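Long-range contacts in YcgJ protein (Bacillus subtilis, PDB 1XXL), which is probably an S-adenosylmethionine-dependent methyltransferase, although its methyl-accepting substrate is not known: residues 26-31 against 47-52; 76-81 against 98-103. All coordinates share one frame; numbering follows the deposited sequence.

Contact 1 (26-31 against 47-52); sequences LDIGAG and IGVDAT
D27 and G48 pair in the middle of a parallel ladder between strands 24-28 and 45-50, the two strands of a beta-alpha-beta unit in the Rossmann-like sheet of what is probably a class I methyltransferase. D27 bonds the neighbouring strand twice, on either side of G48 in sequence: its N gives to I47 O at 2.8 Å, and its O takes V49 N at 2.9 Å, both bonds close to straight. Beyond I28 the first chain turns sharply into the glycine-rich loop, yet V49 O keeps hold of it. A30 N reaches that oxygen at 2.9 Å from above the carbonyl plane, while G29 N adds a weak, bent bond. The turn also lays A30 CB 3.8 Å from G48 CA.

D50 continues the grip past the ladder. A chi1 of -162° sets its carboxylate opposite its own backbone N and turns it to the loop, where OD1 accepts G31 N at 2.8 Å on its anti side, out of the carboxylate plane. OD2 uses its anti lone pair for T52 N, an Asx turn, so one carboxylate ties the loop to the start of the next helix. G29 binds S-adenosylmethionine, D50 and A51 are assigned to the same site, and G31 is consistent with the glycine-rich motif of Rossmann-type folds.

On one face of the sheet, L26 CD1 bridges I47 CG2 and V49 CG1, each at 4.2 Å. There L26 and I28 pack against V113 and V110 of helix 103-113. D27 lies on the other face, where its OD1 bonds T92 OG1 of strand 88-94, and A30 meets F73 of strand 71-75.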
ATOM      1  N   LEU A  26      -9.619  -9.985   4.416  1.00 14.05           N
ATOM      2  CA  LEU A  26      -9.769  -8.609   4.801  1.00 14.44           C
ATOM      3  C   LEU A  26      -8.836  -7.755   3.945  1.00 14.83           C
ATOM      4  O   LEU A  26      -7.634  -8.053   3.828  1.00 14.13           O
ATOM      5  CB  LEU A  26      -9.441  -8.442   6.279  1.00 13.95           C
ATOM      6  CG  LEU A  26      -9.303  -7.030   6.826  1.00 13.85           C
ATOM      7  CD1 LEU A  26     -10.603  -6.284   6.748  1.00 14.06           C
ATOM      8  CD2 LEU A  26      -8.791  -7.063   8.266  1.00 13.78           C
ATOM      9  N   ASP A  27      -9.395  -6.687   3.383  1.00 15.96           N
ATOM     10  CA  ASP A  27      -8.632  -5.670   2.653  1.00 16.43           C
ATOM     11  C   ASP A  27      -8.624  -4.348   3.421  1.00 17.02           C
ATOM     12  O   ASP A  27      -9.676  -3.717   3.632  1.00 16.22           O
ATOM     13  CB  ASP A  27      -9.215  -5.437   1.258  1.00 17.64           C
ATOM     14  CG  ASP A  27      -8.394  -4.427   0.433  1.00 19.70           C
ATOM     15  OD1 ASP A  27      -7.127  -4.395   0.544  1.00 27.56           O
ATOM     16  OD2 ASP A  27      -9.026  -3.663  -0.333  1.00 25.89           O
ATOM     17  N   ILE A  28      -7.430  -3.952   3.840  1.00 16.92           N
ATOM     18  CA  ILE A  28      -7.217  -2.741   4.594  1.00 18.16           C
ATOM     19  C   ILE A  28      -6.867  -1.582   3.673  1.00 17.95           C
ATOM     20  O   ILE A  28      -5.901  -1.658   2.912  1.00 18.97           O
ATOM     21  CB  ILE A  28      -6.099  -2.936   5.607  1.00 18.50           C
ATOM     22  CG1 ILE A  28      -6.492  -4.061   6.562  1.00 18.86           C
ATOM     23  CG2 ILE A  28      -5.881  -1.652   6.371  1.00 19.67           C
ATOM     24  CD1 ILE A  28      -5.451  -4.438   7.555  1.00 20.53           C
ATOM     25  N   GLY A  29      -7.633  -0.505   3.769  1.00 17.79           N
ATOM     26  CA  GLY A  29      -7.532   0.629   2.835  1.00 18.32           C
ATOM     27  C   GLY A  29      -8.159   0.274   1.505  1.00 18.68           C
ATOM     28  O   GLY A  29      -7.525   0.390   0.468  1.00 20.04           O
ATOM     29  N   ALA A  30      -9.408  -0.159   1.523  1.00 18.51           N
ATOM     30  CA  ALA A  30     -10.018  -0.777   0.357  1.00 19.20           C
ATOM     31  C   ALA A  30     -10.279   0.150  -0.850  1.00 19.68           C
ATOM     32  O   ALA A  30     -10.531  -0.341  -1.958  1.00 20.29           O
ATOM     33  CB  ALA A  30     -11.299  -1.468   0.770  1.00 19.11           C
ATOM     34  N   GLY A  31     -10.258   1.466  -0.630  1.00 20.38           N
ATOM     35  CA  GLY A  31     -10.446   2.454  -1.708  1.00 20.27           C
ATOM     36  C   GLY A  31     -11.759   2.249  -2.428  1.00 20.43           C
ATOM     37  O   GLY A  31     -12.796   2.084  -1.784  1.00 19.90           O
ATOM     38  N   ILE A  47     -13.955  -8.674   3.047  1.00 17.99           N
ATOM     39  CA  ILE A  47     -14.372  -7.507   3.804  1.00 17.55           C
ATOM     40  C   ILE A  47     -13.343  -6.422   3.578  1.00 16.75           C
ATOM     41  O   ILE A  47     -12.153  -6.668   3.720  1.00 16.50           O
ATOM     42  CB  ILE A  47     -14.496  -7.825   5.280  1.00 17.38           C
ATOM     43  CG1 ILE A  47     -15.628  -8.819   5.487  1.00 19.38           C
ATOM     44  CG2 ILE A  47     -14.773  -6.555   6.076  1.00 19.19           C
ATOM     45  CD1 ILE A  47     -15.794  -9.228   6.929  1.00 20.50           C
ATOM     46  N   GLY A  48     -13.798  -5.234   3.194  1.00 16.33           N
ATOM     47  CA  GLY A  48     -12.921  -4.087   2.999  1.00 17.08           C
ATOM     48  C   GLY A  48     -13.139  -3.059   4.086  1.00 17.52           C
ATOM     49  O   GLY A  48     -14.276  -2.813   4.484  1.00 17.93           O
ATOM     50  N   VAL A  49     -12.067  -2.477   4.607  1.00 17.58           N
ATOM     51  CA  VAL A  49     -12.204  -1.307   5.475  1.00 17.51           C
ATOM     52  C   VAL A  49     -11.517  -0.119   4.830  1.00 17.74           C
ATOM     53  O   VAL A  49     -10.417  -0.255   4.277  1.00 16.59           O
ATOM     54  CB  VAL A  49     -11.689  -1.531   6.934  1.00 17.92           C
ATOM     55  CG1 VAL A  49     -12.451  -2.664   7.600  1.00 18.77           C
ATOM     56  CG2 VAL A  49     -10.235  -1.843   6.960  1.00 20.05           C
ATOM     57  N   ASP A  50     -12.189   1.032   4.866  1.00 18.15           N
ATOM     58  CA  ASP A  50     -11.603   2.278   4.409  1.00 18.97           C
ATOM     59  C   ASP A  50     -11.923   3.398   5.414  1.00 19.03           C
ATOM     60  O   ASP A  50     -12.953   3.379   6.095  1.00 17.38           O
ATOM     61  CB  ASP A  50     -12.049   2.635   2.978  1.00 19.13           C
ATOM     62  CG  ASP A  50     -11.118   3.689   2.315  1.00 20.76           C
ATOM     63  OD1 ASP A  50     -10.196   3.289   1.538  1.00 25.85           O
ATOM     64  OD2 ASP A  50     -11.271   4.908   2.618  1.00 22.82           O
ATOM     65  N   ALA A  51     -11.022   4.366   5.517  1.00 19.54           N
ATOM     66  CA  ALA A  51     -11.148   5.419   6.513  1.00 20.65           C
ATOM     67  C   ALA A  51     -12.251   6.428   6.197  1.00 21.29           C
ATOM     68  O   ALA A  51     -12.749   7.072   7.098  1.00 21.28           O
ATOM     69  CB  ALA A  51      -9.814   6.134   6.697  1.00 21.00           C
ATOM     70  N   THR A  52     -12.655   6.542   4.936  1.00 22.28           N
ATOM     71  CA  THR A  52     -13.611   7.565   4.545  1.00 23.88           C
ATOM     72  C   THR A  52     -14.950   6.945   4.176  1.00 23.96           C
ATOM     73  O   THR A  52     -15.000   5.935   3.476  1.00 24.03           O
ATOM     74  CB  THR A  52     -13.090   8.426   3.355  1.00 24.21           C
ATOM     75  OG1 THR A  52     -13.161   7.676   2.141  1.00 28.41           O
ATOM     76  CG2 THR A  52     -11.650   8.839   3.577  1.00 25.33           C
TER

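Contact 2 (76-81 against 98-103); sequences GTAESL and HHFSDV
A78 and E79, both assigned to the S-adenosylmethionine site, join the loop after strand 71-75 to the loop after strand 88-94, at the C-terminal edge of the sheet. A type I turn from T77 to S80 presents the two side chains to the segment 98-103. The A78 methyl lies over one face of the F100 ring, its CB 4.0 Å from the centroid and offset toward the rim near CZ, a CH-pi contact.

E79 brings the polar half. Its chain bends at chi2 (90°), folding the carboxylate back toward the approach to helix 103-113, where OE2 accepts D102 N at 2.7 Å. The donor stands on the anti side of OE2, 30° out of the carboxylate plane. S101 OG is a weaker neighbour at 3.3 Å from OE2. A water completes the link, donating to E79 OE1 at 2.8 Å and accepting from S101 N at 3.1 Å, so both carboxylate oxygens are engaged. The aliphatic part helps too, E79 CG lying 3.9 Å from D102 CB.

Were E79 replaced by an alanine, D102 N would lose this acceptor and the water its carboxylate, which is likely to let the turn and the residues before the helix drift apart. D102 itself is the N-cap of helix 103-113, its OD1 making a weak bond to K105 N, so E79 grips the backbone of a capping residue. A78 and F100 also rest on A106 of that helix. Short loops converging at the C-terminal ends of parallel strands are where Rossmann-like methyltransferases build their cofactor pockets.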
ATOM      1  N   GLY A  76     -13.456   2.151   8.667  1.00 16.56           N
ATOM      2  CA  GLY A  76     -12.588   1.860   9.805  1.00 17.02           C
ATOM      3  C   GLY A  76     -11.142   2.102   9.461  1.00 17.71           C
ATOM      4  O   GLY A  76     -10.814   2.375   8.305  1.00 17.29           O
ATOM      5  N   THR A  77     -10.286   1.999  10.474  1.00 18.70           N
ATOM      6  CA  THR A  77      -8.848   2.189  10.323  1.00 20.07           C
ATOM      7  C   THR A  77      -8.111   0.936  10.770  1.00 19.43           C
ATOM      8  O   THR A  77      -8.589   0.197  11.622  1.00 19.22           O
ATOM      9  CB  THR A  77      -8.351   3.399  11.130  1.00 20.32           C
ATOM     10  OG1 THR A  77      -8.637   3.200  12.518  1.00 23.35           O
ATOM     11  CG2 THR A  77      -9.038   4.672  10.658  1.00 22.16           C
ATOM     12  N   ALA A  78      -6.939   0.710  10.181  1.00 19.68           N
ATOM     13  CA  ALA A  78      -6.077  -0.422  10.528  1.00 19.58           C
ATOM     14  C   ALA A  78      -5.626  -0.384  11.982  1.00 19.11           C
ATOM     15  O   ALA A  78      -5.364  -1.427  12.584  1.00 19.17           O
ATOM     16  CB  ALA A  78      -4.851  -0.426   9.609  1.00 19.96           C
ATOM     17  N   GLU A  79      -5.513   0.814  12.547  1.00 18.98           N
ATOM     18  CA  GLU A  79      -5.042   0.955  13.930  1.00 19.86           C
ATOM     19  C   GLU A  79      -6.063   0.458  14.948  1.00 19.59           C
ATOM     20  O   GLU A  79      -5.729   0.245  16.090  1.00 20.64           O
ATOM     21  CB  GLU A  79      -4.670   2.411  14.244  1.00 19.87           C
ATOM     22  CG  GLU A  79      -3.370   2.859  13.590  1.00 21.52           C
ATOM     23  CD  GLU A  79      -3.540   3.456  12.203  1.00 23.01           C
ATOM     24  OE1 GLU A  79      -4.685   3.531  11.690  1.00 22.84           O
ATOM     25  OE2 GLU A  79      -2.512   3.879  11.631  1.00 24.25           O
ATOM     26  N   SER A  80      -7.307   0.291  14.532  1.00 19.78           N
ATOM     27  CA  SER A  80      -8.351  -0.242  15.407  1.00 20.44           C
ATOM     28  C   SER A  80      -9.341  -1.038  14.590  1.00 19.01           C
ATOM     29  O   SER A  80     -10.367  -0.535  14.178  1.00 19.94           O
ATOM     30  CB  SER A  80      -9.076   0.897  16.140  1.00 21.38           C
ATOM     31  OG  SER A  80      -9.887   0.373  17.190  1.00 25.91           O
ATOM     32  N   LEU A  81      -9.000  -2.280  14.316  1.00 18.16           N
ATOM     33  CA  LEU A  81      -9.895  -3.184  13.612  1.00 17.01           C
ATOM     34  C   LEU A  81     -10.912  -3.766  14.604  1.00 16.60           C
ATOM     35  O   LEU A  81     -10.544  -4.215  15.688  1.00 16.02           O
ATOM     36  CB  LEU A  81      -9.110  -4.317  12.964  1.00 17.06           C
ATOM     37  CG  LEU A  81      -8.107  -3.885  11.909  1.00 17.64           C
ATOM     38  CD1 LEU A  81      -7.256  -5.073  11.504  1.00 18.44           C
ATOM     39  CD2 LEU A  81      -8.819  -3.263  10.712  1.00 16.69           C
ATOM     40  N   HIS A  98       1.492   3.594   3.745  1.00 14.20           N
ATOM     41  CA  HIS A  98       2.118   4.915   3.843  1.00 15.28           C
ATOM     42  C   HIS A  98       1.172   6.015   4.338  1.00 14.63           C
ATOM     43  O   HIS A  98       1.625   7.096   4.699  1.00 14.06           O
ATOM     44  CB  HIS A  98       2.817   5.329   2.529  1.00 15.14           C
ATOM     45  CG  HIS A  98       1.913   5.407   1.339  1.00 16.45           C
ATOM     46  ND1 HIS A  98       1.722   4.344   0.476  1.00 17.65           N
ATOM     47  CD2 HIS A  98       1.188   6.437   0.835  1.00 18.10           C
ATOM     48  CE1 HIS A  98       0.894   4.715  -0.488  1.00 18.32           C
ATOM     49  NE2 HIS A  98       0.549   5.976  -0.286  1.00 16.50           N
ATOM     50  N   HIS A  99      -0.125   5.726   4.363  1.00 15.41           N
ATOM     51  CA  HIS A  99      -1.137   6.633   4.900  1.00 16.87           C
ATOM     52  C   HIS A  99      -1.540   6.328   6.348  1.00 17.03           C
ATOM     53  O   HIS A  99      -2.299   7.087   6.917  1.00 17.03           O
ATOM     54  CB  HIS A  99      -2.410   6.577   4.052  1.00 18.35           C
ATOM     55  CG  HIS A  99      -2.274   7.199   2.704  1.00 20.55           C
ATOM     56  ND1 HIS A  99      -2.773   6.607   1.564  1.00 26.00           N
ATOM     57  CD2 HIS A  99      -1.696   8.360   2.311  1.00 24.19           C
ATOM     58  CE1 HIS A  99      -2.512   7.384   0.524  1.00 27.57           C
ATOM     59  NE2 HIS A  99      -1.849   8.449   0.950  1.00 26.36           N
ATOM     60  N   PHE A 100      -1.054   5.237   6.941  1.00 17.10           N
ATOM     61  CA  PHE A 100      -1.414   4.891   8.322  1.00 18.09           C
ATOM     62  C   PHE A 100      -0.859   5.930   9.290  1.00 17.96           C
ATOM     63  O   PHE A 100       0.279   6.299   9.181  1.00 18.33           O
ATOM     64  CB  PHE A 100      -0.827   3.529   8.742  1.00 18.14           C
ATOM     65  CG  PHE A 100      -1.396   2.344   8.032  1.00 18.07           C
ATOM     66  CD1 PHE A 100      -2.523   2.429   7.241  1.00 19.11           C
ATOM     67  CD2 PHE A 100      -0.795   1.121   8.180  1.00 19.21           C
ATOM     68  CE1 PHE A 100      -3.023   1.302   6.623  1.00 19.13           C
ATOM     69  CE2 PHE A 100      -1.296  -0.004   7.561  1.00 19.38           C
ATOM     70  CZ  PHE A 100      -2.417   0.093   6.794  1.00 19.70           C
ATOM     71  N   SER A 101      -1.654   6.355  10.261  1.00 18.69           N
ATOM     72  CA  SER A 101      -1.189   7.317  11.264  1.00 19.25           C
ATOM     73  C   SER A 101      -0.232   6.658  12.268  1.00 19.10           C
ATOM     74  O   SER A 101       0.588   7.345  12.889  1.00 19.57           O
ATOM     75  CB  SER A 101      -2.385   7.936  12.006  1.00 19.61           C
ATOM     76  OG  SER A 101      -3.100   6.925  12.702  1.00 21.85           O
ATOM     77  N   ASP A 102      -0.357   5.338  12.441  1.00 18.65           N
ATOM     78  CA  ASP A 102       0.500   4.585  13.363  1.00 18.23           C
ATOM     79  C   ASP A 102       0.688   3.165  12.833  1.00 17.09           C
ATOM     80  O   ASP A 102      -0.012   2.231  13.215  1.00 16.51           O
ATOM     81  CB  ASP A 102      -0.094   4.609  14.786  1.00 17.94           C
ATOM     82  CG  ASP A 102       0.831   4.015  15.840  1.00 19.77           C
ATOM     83  OD1 ASP A 102       1.860   3.382  15.523  1.00 22.53           O
ATOM     84  OD2 ASP A 102       0.500   4.170  17.029  1.00 25.87           O
ATOM     85  N   VAL A 103       1.669   3.017  11.962  1.00 16.64           N
ATOM     86  CA  VAL A 103       1.910   1.748  11.277  1.00 16.73           C
ATOM     87  C   VAL A 103       2.248   0.613  12.258  1.00 16.39           C
ATOM     88  O   VAL A 103       1.803  -0.523  12.064  1.00 15.09           O
ATOM     89  CB  VAL A 103       2.968   1.896  10.127  1.00 16.76           C
ATOM     90  CG1 VAL A 103       4.344   2.374  10.640  1.00 16.85           C
ATOM     91  CG2 VAL A 103       3.090   0.594   9.357  1.00 17.51           C
TER
HETATM   92  O   HOH W   1      -4.663   5.558   9.785  1.00 36.56           O

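How the contacts relate
Contact 1 closes before contact 2 opens, so the two follow in series along the chain, their centres about 10 Å apart within one methyltransferase domain. Contact 1 unites neighbouring strands 24-28 and 45-50; contact 2 joins the loops that leave strands 71-75 and 88-94, which flank that pair in the same sheet. They meet directly: D50 O lies 2.9 Å from G76 N, a probable hydrogen bond, and I28 CG2 packs 3.6 Å from A78 CB and also against F100. Residues assigned to S-adenosylmethionine lie in 26-31, 47-52 and 76-81, and R94 adds strand 88-94, so the pocket is probably formed where the C-terminal ends of these four parallel strands meet.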